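Local coordinates for tyrosine specific protein phosphatase, putative (Trypanosoma brucei, PDB 3M4U) that probably removes phosphate from phosphotyrosine in proteins, as a protein tyrosine phosphatase that acts as a life cycle switch in the parasite, at residues 114-126 with 187-199. Residues are numbered along the deposited sequence; the frame is centred on the assembly and turned at random.
Sequences KVDLVVMLTKLRE and HRVLQVQYVGWPD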
ATOM      1  N   LYS A 114       3.153   5.313  16.218  1.00 45.49           N
ATOM      2  CA  LYS A 114       4.222   4.340  16.415  1.00 47.23           C
ATOM      3  C   LYS A 114       4.118   3.225  15.396  1.00 41.45           C
ATOM      4  O   LYS A 114       3.999   2.050  15.729  1.00 43.44           O
ATOM      5  CB  LYS A 114       4.217   3.796  17.842  1.00 44.45           C
ATOM      6  CG  LYS A 114       4.448   4.871  18.873  1.00 47.28           C
ATOM      7  CD  LYS A 114       4.292   4.340  20.284  1.00 57.72           C
ATOM      8  CE  LYS A 114       4.159   5.486  21.292  1.00 62.91           C
ATOM      9  NZ  LYS A 114       2.914   6.304  21.061  1.00 65.29           N
ATOM     10  N   VAL A 115       4.150   3.625  14.135  1.00 45.47           N
ATOM     11  CA  VAL A 115       4.159   2.689  13.024  1.00 44.23           C
ATOM     12  C   VAL A 115       5.590   2.169  12.849  1.00 41.83           C
ATOM     13  O   VAL A 115       6.530   2.957  12.727  1.00 37.04           O
ATOM     14  CB  VAL A 115       3.633   3.379  11.742  1.00 39.10           C
ATOM     15  CG1 VAL A 115       3.871   2.510  10.527  1.00 39.93           C
ATOM     16  CG2 VAL A 115       2.154   3.717  11.903  1.00 37.32           C
ATOM     17  N   ASP A 116       5.756   0.845  12.881  1.00 42.94           N
ATOM     18  CA  ASP A 116       7.095   0.238  12.818  1.00 40.36           C
ATOM     19  C   ASP A 116       7.548  -0.020  11.382  1.00 41.44           C
ATOM     20  O   ASP A 116       8.742   0.057  11.069  1.00 41.26           O
ATOM     21  CB  ASP A 116       7.143  -1.060  13.627  1.00 38.11           C
ATOM     22  CG  ASP A 116       6.840  -0.843  15.105  1.00 44.31           C
ATOM     23  OD1 ASP A 116       7.394   0.115  15.703  1.00 42.29           O
ATOM     24  OD2 ASP A 116       6.042  -1.629  15.665  1.00 46.20           O
ATOM     25  N   LEU A 117       6.585  -0.309  10.511  1.00 38.19           N
ATOM     26  CA  LEU A 117       6.898  -0.594   9.122  1.00 36.93           C
ATOM     27  C   LEU A 117       6.095   0.273   8.152  1.00 33.71           C
ATOM     28  O   LEU A 117       4.878   0.413   8.283  1.00 33.72           O
ATOM     29  CB  LEU A 117       6.665  -2.075   8.823  1.00 37.31           C
ATOM     30  CG  LEU A 117       6.988  -2.559   7.409  1.00 35.65           C
ATOM     31  CD1 LEU A 117       8.455  -2.295   7.055  1.00 32.53           C
ATOM     32  CD2 LEU A 117       6.651  -4.035   7.268  1.00 32.27           C
ATOM     33  N   VAL A 118       6.807   0.857   7.191  1.00 32.57           N
ATOM     34  CA  VAL A 118       6.215   1.561   6.054  1.00 33.77           C
ATOM     35  C   VAL A 118       6.677   0.937   4.747  1.00 33.47           C
ATOM     36  O   VAL A 118       7.878   0.836   4.510  1.00 33.58           O
ATOM     37  CB  VAL A 118       6.663   3.018   6.009  1.00 34.65           C
ATOM     38  CG1 VAL A 118       6.469   3.575   4.593  1.00 29.43           C
ATOM     39  CG2 VAL A 118       5.906   3.825   7.062  1.00 28.94           C
ATOM     40  N   VAL A 119       5.733   0.520   3.904  1.00 33.95           N
ATOM     41  CA  VAL A 119       6.063  -0.038   2.590  1.00 31.88           C
ATOM     42  C   VAL A 119       5.653   0.916   1.462  1.00 30.99           C
ATOM     43  O   VAL A 119       4.502   1.379   1.416  1.00 28.93           O
ATOM     44  CB  VAL A 119       5.423  -1.450   2.379  1.00 36.71           C
ATOM     45  CG1 VAL A 119       5.924  -2.090   1.078  1.00 29.09           C
ATOM     46  CG2 VAL A 119       5.738  -2.373   3.563  1.00 30.23           C
ATOM     47  N   MET A 120       6.607   1.226   0.580  1.00 27.70           N
ATOM     48  CA  MET A 120       6.412   2.177  -0.523  1.00 27.93           C
ATOM     49  C   MET A 120       6.573   1.465  -1.870  1.00 31.90           C
ATOM     50  O   MET A 120       7.657   0.927  -2.174  1.00 27.92           O
ATOM     51  CB  MET A 120       7.428   3.322  -0.418  1.00 30.00           C
ATOM     52  CG  MET A 120       7.455   4.315  -1.591  1.00 25.33           C
ATOM     53  SD  MET A 120       8.553   5.715  -1.232  1.00 28.24           S
ATOM     54  CE  MET A 120       8.344   6.778  -2.662  1.00 26.93           C
ATOM     55  N   LEU A 121       5.503   1.466  -2.672  1.00 25.29           N
ATOM     56  CA  LEU A 121       5.457   0.657  -3.892  1.00 28.70           C
ATOM     57  C   LEU A 121       5.708   1.477  -5.138  1.00 27.10           C
ATOM     58  O   LEU A 121       5.401   1.057  -6.270  1.00 23.98           O
ATOM     59  CB  LEU A 121       4.119  -0.082  -3.996  1.00 26.32           C
ATOM     60  CG  LEU A 121       3.852  -0.911  -2.746  1.00 28.48           C
ATOM     61  CD1 LEU A 121       2.435  -1.456  -2.725  1.00 27.41           C
ATOM     62  CD2 LEU A 121       4.886  -2.038  -2.641  1.00 31.94           C
ATOM     63  N   THR A 122       6.291   2.650  -4.933  1.00 25.08           N
ATOM     64  CA  THR A 122       6.535   3.533  -6.062  1.00 29.78           C
ATOM     65  C   THR A 122       7.910   4.177  -6.057  1.00 31.06           C
ATOM     66  O   THR A 122       8.552   4.307  -5.006  1.00 33.29           O
ATOM     67  CB  THR A 122       5.477   4.663  -6.118  1.00 30.15           C
ATOM     68  OG1 THR A 122       5.623   5.393  -7.345  1.00 28.65           O
ATOM     69  CG2 THR A 122       5.629   5.613  -4.908  1.00 25.31           C
ATOM     70  N   LYS A 123       8.349   4.580  -7.248  1.00 30.32           N
ATOM     71  CA  LYS A 123       9.472   5.489  -7.396  1.00 33.39           C
ATOM     72  C   LYS A 123       9.008   6.931  -7.181  1.00 35.27           C
ATOM     73  O   LYS A 123       7.810   7.219  -7.260  1.00 34.06           O
ATOM     74  CB  LYS A 123      10.068   5.336  -8.788  1.00 36.77           C
ATOM     75  CG  LYS A 123      10.477   3.901  -9.086  1.00 40.45           C
ATOM     76  CD  LYS A 123      11.668   3.849 -10.018  1.00 44.47           C
ATOM     77  CE  LYS A 123      11.263   4.147 -11.445  1.00 46.07           C
ATOM     78  NZ  LYS A 123      12.352   3.784 -12.386  1.00 45.37           N
ATOM     79  N   LEU A 124       9.953   7.826  -6.906  1.00 33.13           N
ATOM     80  CA  LEU A 124       9.665   9.251  -6.812  1.00 34.87           C
ATOM     81  C   LEU A 124       9.099   9.778  -8.132  1.00 37.68           C
ATOM     82  O   LEU A 124       8.136  10.551  -8.121  1.00 35.71           O
ATOM     83  CB  LEU A 124      10.918  10.022  -6.402  1.00 31.80           C
ATOM     84  CG  LEU A 124      11.426   9.718  -4.987  1.00 31.98           C
ATOM     85  CD1 LEU A 124      12.712  10.481  -4.725  1.00 36.62           C
ATOM     86  CD2 LEU A 124      10.366  10.048  -3.903  1.00 34.08           C
ATOM     87  N   ARG A 125       9.699   9.348  -9.249  1.00 32.79           N
ATOM     88  CA  ARG A 125       9.210   9.626 -10.602  1.00 36.80           C
ATOM     89  C   ARG A 125       9.459   8.441 -11.547  1.00 39.65           C
ATOM     90  O   ARG A 125      10.550   7.847 -11.539  1.00 41.57           O
ATOM     91  CB  ARG A 125       9.911  10.839 -11.217  1.00 41.65           C
ATOM     92  CG  ARG A 125      10.466  11.843 -10.249  1.00 46.89           C
ATOM     93  CD  ARG A 125      11.186  13.004 -10.989  1.00 49.50           C
ATOM     94  NE  ARG A 125      10.307  13.712 -11.920  1.00 52.34           N
ATOM     95  CZ  ARG A 125       9.739  14.897 -11.683  1.00 48.08           C
ATOM     96  NH1 ARG A 125       9.956  15.539 -10.542  1.00 40.82           N
ATOM     97  NH2 ARG A 125       8.956  15.448 -12.604  1.00 43.28           N
ATOM     98  N   GLU A 126       8.455   8.113 -12.364  1.00 34.99           N
ATOM     99  CA  GLU A 126       8.580   7.107 -13.423  1.00 38.64           C
ATOM    100  C   GLU A 126       8.695   7.820 -14.743  1.00 42.29           C
ATOM    101  O   GLU A 126       7.782   8.564 -15.143  1.00 42.80           O
ATOM    102  CB  GLU A 126       7.355   6.221 -13.504  1.00 35.32           C
ATOM    103  CG  GLU A 126       7.079   5.440 -12.267  1.00 44.09           C
ATOM    104  CD  GLU A 126       5.878   4.537 -12.437  1.00 37.58           C
ATOM    105  OE1 GLU A 126       5.279   4.174 -11.408  1.00 40.60           O
ATOM    106  OE2 GLU A 126       5.538   4.207 -13.598  1.00 37.64           O
ATOM    107  N   HIS A 187      11.183   8.358  17.243  1.00 52.96           N
ATOM    108  CA  HIS A 187      10.500   7.145  16.797  1.00 49.80           C
ATOM    109  C   HIS A 187      11.245   6.539  15.631  1.00 45.05           C
ATOM    110  O   HIS A 187      11.437   7.185  14.601  1.00 43.51           O
ATOM    111  CB  HIS A 187       9.054   7.408  16.387  1.00 45.65           C
ATOM    112  CG  HIS A 187       8.350   6.184  15.894  1.00 48.64           C
ATOM    113  ND1 HIS A 187       8.035   5.125  16.721  1.00 49.38           N
ATOM    114  CD2 HIS A 187       7.923   5.837  14.655  1.00 41.35           C
ATOM    115  CE1 HIS A 187       7.444   4.177  16.012  1.00 46.34           C
ATOM    116  NE2 HIS A 187       7.361   4.586  14.757  1.00 42.97           N
ATOM    117  N   ARG A 188      11.694   5.303  15.799  1.00 45.26           N
ATOM    118  CA  ARG A 188      12.324   4.623  14.685  1.00 49.27           C
ATOM    119  C   ARG A 188      11.262   3.907  13.874  1.00 46.27           C
ATOM    120  O   ARG A 188      10.254   3.424  14.410  1.00 42.08           O
ATOM    121  CB  ARG A 188      13.413   3.650  15.130  1.00 48.85           C
ATOM    122  CG  ARG A 188      13.434   3.336  16.597  1.00 58.45           C
ATOM    123  CD  ARG A 188      14.644   2.450  16.931  1.00 67.31           C
ATOM    124  NE  ARG A 188      15.918   3.048  16.522  1.00 64.40           N
ATOM    125  CZ  ARG A 188      16.889   3.388  17.366  1.00 65.22           C
ATOM    126  NH1 ARG A 188      16.730   3.180  18.672  1.00 63.65           N
ATOM    127  NH2 ARG A 188      18.016   3.932  16.907  1.00 43.81           N
ATOM    128  N   VAL A 189      11.490   3.866  12.571  1.00 41.26           N
ATOM    129  CA  VAL A 189      10.550   3.254  11.658  1.00 43.19           C
ATOM    130  C   VAL A 189      11.344   2.784  10.463  1.00 38.87           C
ATOM    131  O   VAL A 189      12.253   3.471  10.008  1.00 37.06           O
ATOM    132  CB  VAL A 189       9.400   4.238  11.251  1.00 39.87           C
ATOM    133  CG1 VAL A 189       9.955   5.544  10.747  1.00 38.02           C
ATOM    134  CG2 VAL A 189       8.454   3.591  10.221  1.00 40.22           C
ATOM    135  N   LEU A 190      11.024   1.584   9.990  1.00 36.90           N
ATOM    136  CA  LEU A 190      11.707   1.015   8.840  1.00 38.49           C
ATOM    137  C   LEU A 190      10.866   1.192   7.576  1.00 39.56           C
ATOM    138  O   LEU A 190       9.744   0.679   7.497  1.00 37.58           O
ATOM    139  CB  LEU A 190      11.962  -0.476   9.077  1.00 35.47           C
ATOM    140  CG  LEU A 190      12.462  -1.212   7.833  1.00 38.48           C
ATOM    141  CD1 LEU A 190      13.881  -0.780   7.498  1.00 35.73           C
ATOM    142  CD2 LEU A 190      12.392  -2.712   8.028  1.00 40.38           C
ATOM    143  N   GLN A 191      11.375   1.927   6.591  1.00 38.04           N
ATOM    144  CA  GLN A 191      10.677   1.926   5.317  1.00 36.92           C
ATOM    145  C   GLN A 191      11.314   0.937   4.364  1.00 35.44           C
ATOM    146  O   GLN A 191      12.533   0.793   4.310  1.00 32.54           O
ATOM    147  CB  GLN A 191      10.566   3.318   4.666  1.00 35.84           C
ATOM    148  CG  GLN A 191      11.752   3.671   3.802  1.00 43.86           C
ATOM    149  CD  GLN A 191      11.412   4.286   2.443  1.00 35.85           C
ATOM    150  OE1 GLN A 191      10.258   4.554   2.106  1.00 35.77           O
ATOM    151  NE2 GLN A 191      12.450   4.526   1.662  1.00 36.29           N
ATOM    152  N   VAL A 192      10.460   0.254   3.613  1.00 32.72           N
ATOM    153  CA  VAL A 192      10.908  -0.616   2.550  1.00 32.67           C
ATOM    154  C   VAL A 192      10.321  -0.117   1.223  1.00 34.15           C
ATOM    155  O   VAL A 192       9.097  -0.049   1.067  1.00 33.51           O
ATOM    156  CB  VAL A 192      10.491  -2.084   2.848  1.00 36.03           C
ATOM    157  CG1 VAL A 192      10.841  -3.012   1.697  1.00 30.82           C
ATOM    158  CG2 VAL A 192      11.151  -2.560   4.137  1.00 34.29           C
ATOM    159  N   GLN A 193      11.191   0.250   0.279  1.00 30.90           N
ATOM    160  CA  GLN A 193      10.742   0.758  -1.007  1.00 27.63           C
ATOM    161  C   GLN A 193      11.040  -0.217  -2.121  1.00 35.01           C
ATOM    162  O   GLN A 193      12.191  -0.673  -2.286  1.00 34.09           O
ATOM    163  CB  GLN A 193      11.383   2.110  -1.330  1.00 29.50           C
ATOM    164  CG  GLN A 193      10.817   2.785  -2.570  1.00 27.64           C
ATOM    165  CD  GLN A 193      11.737   3.861  -3.126  1.00 34.91           C
ATOM    166  OE1 GLN A 193      12.838   4.080  -2.605  1.00 33.17           O
ATOM    167  NE2 GLN A 193      11.295   4.541  -4.195  1.00 30.72           N
ATOM    168  N   TYR A 194       9.999  -0.537  -2.889  1.00 30.73           N
ATOM    169  CA  TYR A 194      10.141  -1.394  -4.049  1.00 25.08           C
ATOM    170  C   TYR A 194       9.944  -0.556  -5.289  1.00 33.27           C
ATOM    171  O   TYR A 194       8.900   0.119  -5.429  1.00 34.04           O
ATOM    172  CB  TYR A 194       9.102  -2.508  -4.017  1.00 33.30           C
ATOM    173  CG  TYR A 194       9.091  -3.380  -5.260  1.00 33.78           C
ATOM    174  CD1 TYR A 194      10.280  -3.801  -5.856  1.00 32.73           C
ATOM    175  CD2 TYR A 194       7.890  -3.797  -5.823  1.00 33.02           C
ATOM    176  CE1 TYR A 194      10.271  -4.589  -6.997  1.00 34.07           C
ATOM    177  CE2 TYR A 194       7.863  -4.602  -6.954  1.00 34.42           C
ATOM    178  CZ  TYR A 194       9.059  -5.001  -7.541  1.00 34.84           C
ATOM    179  OH  TYR A 194       9.020  -5.801  -8.671  1.00 30.94           O
ATOM    180  N   VAL A 195      10.938  -0.592  -6.181  1.00 28.80           N
ATOM    181  CA  VAL A 195      10.946   0.262  -7.363  1.00 29.70           C
ATOM    182  C   VAL A 195      10.764  -0.493  -8.695  1.00 32.72           C
ATOM    183  O   VAL A 195      10.901   0.089  -9.782  1.00 28.86           O
ATOM    184  CB  VAL A 195      12.224   1.145  -7.415  1.00 33.77           C
ATOM    185  CG1 VAL A 195      12.354   1.958  -6.138  1.00 35.33           C
ATOM    186  CG2 VAL A 195      13.480   0.286  -7.629  1.00 32.74           C
ATOM    187  N   GLY A 196      10.444  -1.778  -8.613  1.00 31.70           N
ATOM    188  CA  GLY A 196      10.218  -2.570  -9.809  1.00 28.85           C
ATOM    189  C   GLY A 196       8.736  -2.762 -10.062  1.00 32.16           C
ATOM    190  O   GLY A 196       8.322  -3.761 -10.652  1.00 27.59           O
ATOM    191  N   TRP A 197       7.932  -1.790  -9.619  1.00 29.41           N
ATOM    192  CA  TRP A 197       6.481  -1.874  -9.766  1.00 30.04           C
ATOM    193  C   TRP A 197       5.890  -0.573 -10.315  1.00 29.19           C
ATOM    194  O   TRP A 197       5.639   0.362  -9.561  1.00 36.52           O
ATOM    195  CB  TRP A 197       5.845  -2.228  -8.415  1.00 31.11           C
ATOM    196  CG  TRP A 197       4.456  -2.816  -8.506  1.00 27.22           C
ATOM    197  CD1 TRP A 197       3.638  -2.828  -9.597  1.00 27.18           C
ATOM    198  CD2 TRP A 197       3.731  -3.467  -7.451  1.00 27.55           C
ATOM    199  NE1 TRP A 197       2.445  -3.440  -9.286  1.00 29.06           N
ATOM    200  CE2 TRP A 197       2.481  -3.849  -7.978  1.00 27.12           C
ATOM    201  CE3 TRP A 197       4.025  -3.772  -6.117  1.00 28.97           C
ATOM    202  CZ2 TRP A 197       1.515  -4.511  -7.213  1.00 31.35           C
ATOM    203  CZ3 TRP A 197       3.075  -4.433  -5.362  1.00 30.28           C
ATOM    204  CH2 TRP A 197       1.830  -4.796  -5.910  1.00 32.17           C
ATOM    205  N   PRO A 198       5.649  -0.520 -11.633  1.00 29.73           N
ATOM    206  CA  PRO A 198       5.166   0.684 -12.321  1.00 33.56           C
ATOM    207  C   PRO A 198       3.711   0.963 -12.001  1.00 34.02           C
ATOM    208  O   PRO A 198       2.907   0.037 -11.877  1.00 32.24           O
ATOM    209  CB  PRO A 198       5.263   0.315 -13.804  1.00 32.41           C
ATOM    210  CG  PRO A 198       5.906  -1.033 -13.861  1.00 33.51           C
ATOM    211  CD  PRO A 198       5.731  -1.674 -12.539  1.00 31.69           C
ATOM    212  N   ASP A 199       3.386   2.242 -11.893  1.00 34.80           N
ATOM    213  CA  ASP A 199       2.034   2.697 -11.640  1.00 35.68           C
ATOM    214  C   ASP A 199       1.086   2.069 -12.651  1.00 34.14           C
ATOM    215  O   ASP A 199       1.432   1.929 -13.820  1.00 33.56           O
ATOM    216  CB  ASP A 199       1.995   4.218 -11.758  1.00 34.24           C
ATOM    217  CG  ASP A 199       0.840   4.836 -10.996  1.00 32.75           C
ATOM    218  OD1 ASP A 199       0.076   4.097 -10.350  1.00 29.38           O
ATOM    219  OD2 ASP A 199       0.714   6.075 -11.048  1.00 35.52           O
TER
HETATM  220  O   HOH W   1       7.166   3.265  -9.870  1.00 32.48           O
HETATM  221  O   HOH W   2       3.415   3.616 -15.247  1.00 32.79           O
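Met120, its unbranched chain fully extended, runs alongside Gln193, CG to CG 3.8 Å, where two parallel strands, 117-120 and 187-194, lie with their axes 4.6 Å apart. The backbone ladder is regular: Val118 donates to Leu190 O and accepts from Val192 N, and Met120 likewise uses Val192 O and Tyr194 N. Residues paired across it share a face, so Val118 and Met120 lie beside Gln191 and Gln193, while Leu117 and Val119 share the other face with Leu190 and Val192. Gln193 holds CG anti to its backbone N (chi1 -172°), which carries the amide past Met120 to Thr122; there NE2 donates to Thr122 O at 2.9 Å, with that oxygen close to the plane of the Gln193 amide, while OE1 accepts from Arg175. The link between the segments thus continues past Met120, the last residue of strand 117-120. At the other end His187, first residue of strand 187-194, reaches the loop that leads into 117-120; a flat ring with an N-H at its rim suits a backbone carbonyl, and NE2 donates to Val115 O at 2.7 Å, close to the ring plane but from above the carbonyl plane. Leu121, just after strand 117-120, and Trp197 lay their apolar side chains side by side, pointing the same way, CD2 4.0 Å from CE3; Phe209 meets that indole at about a right angle. Farther on, Glu126 receives Asp199 N on the syn lone pair of OE1 (2.7 Å), and Arg235 forms a salt bridge to the same oxygen. Asp199 pairs with Lys131 and lies near a bound phosphate, consistent with the general-acid role of this aspartate in classical tyrosine phosphatases. Trp197, Pro198 and Asp199 form the Trp-Pro-Asp motif that marks the WPD loop, into which the central mixed sheet of that fold leads here.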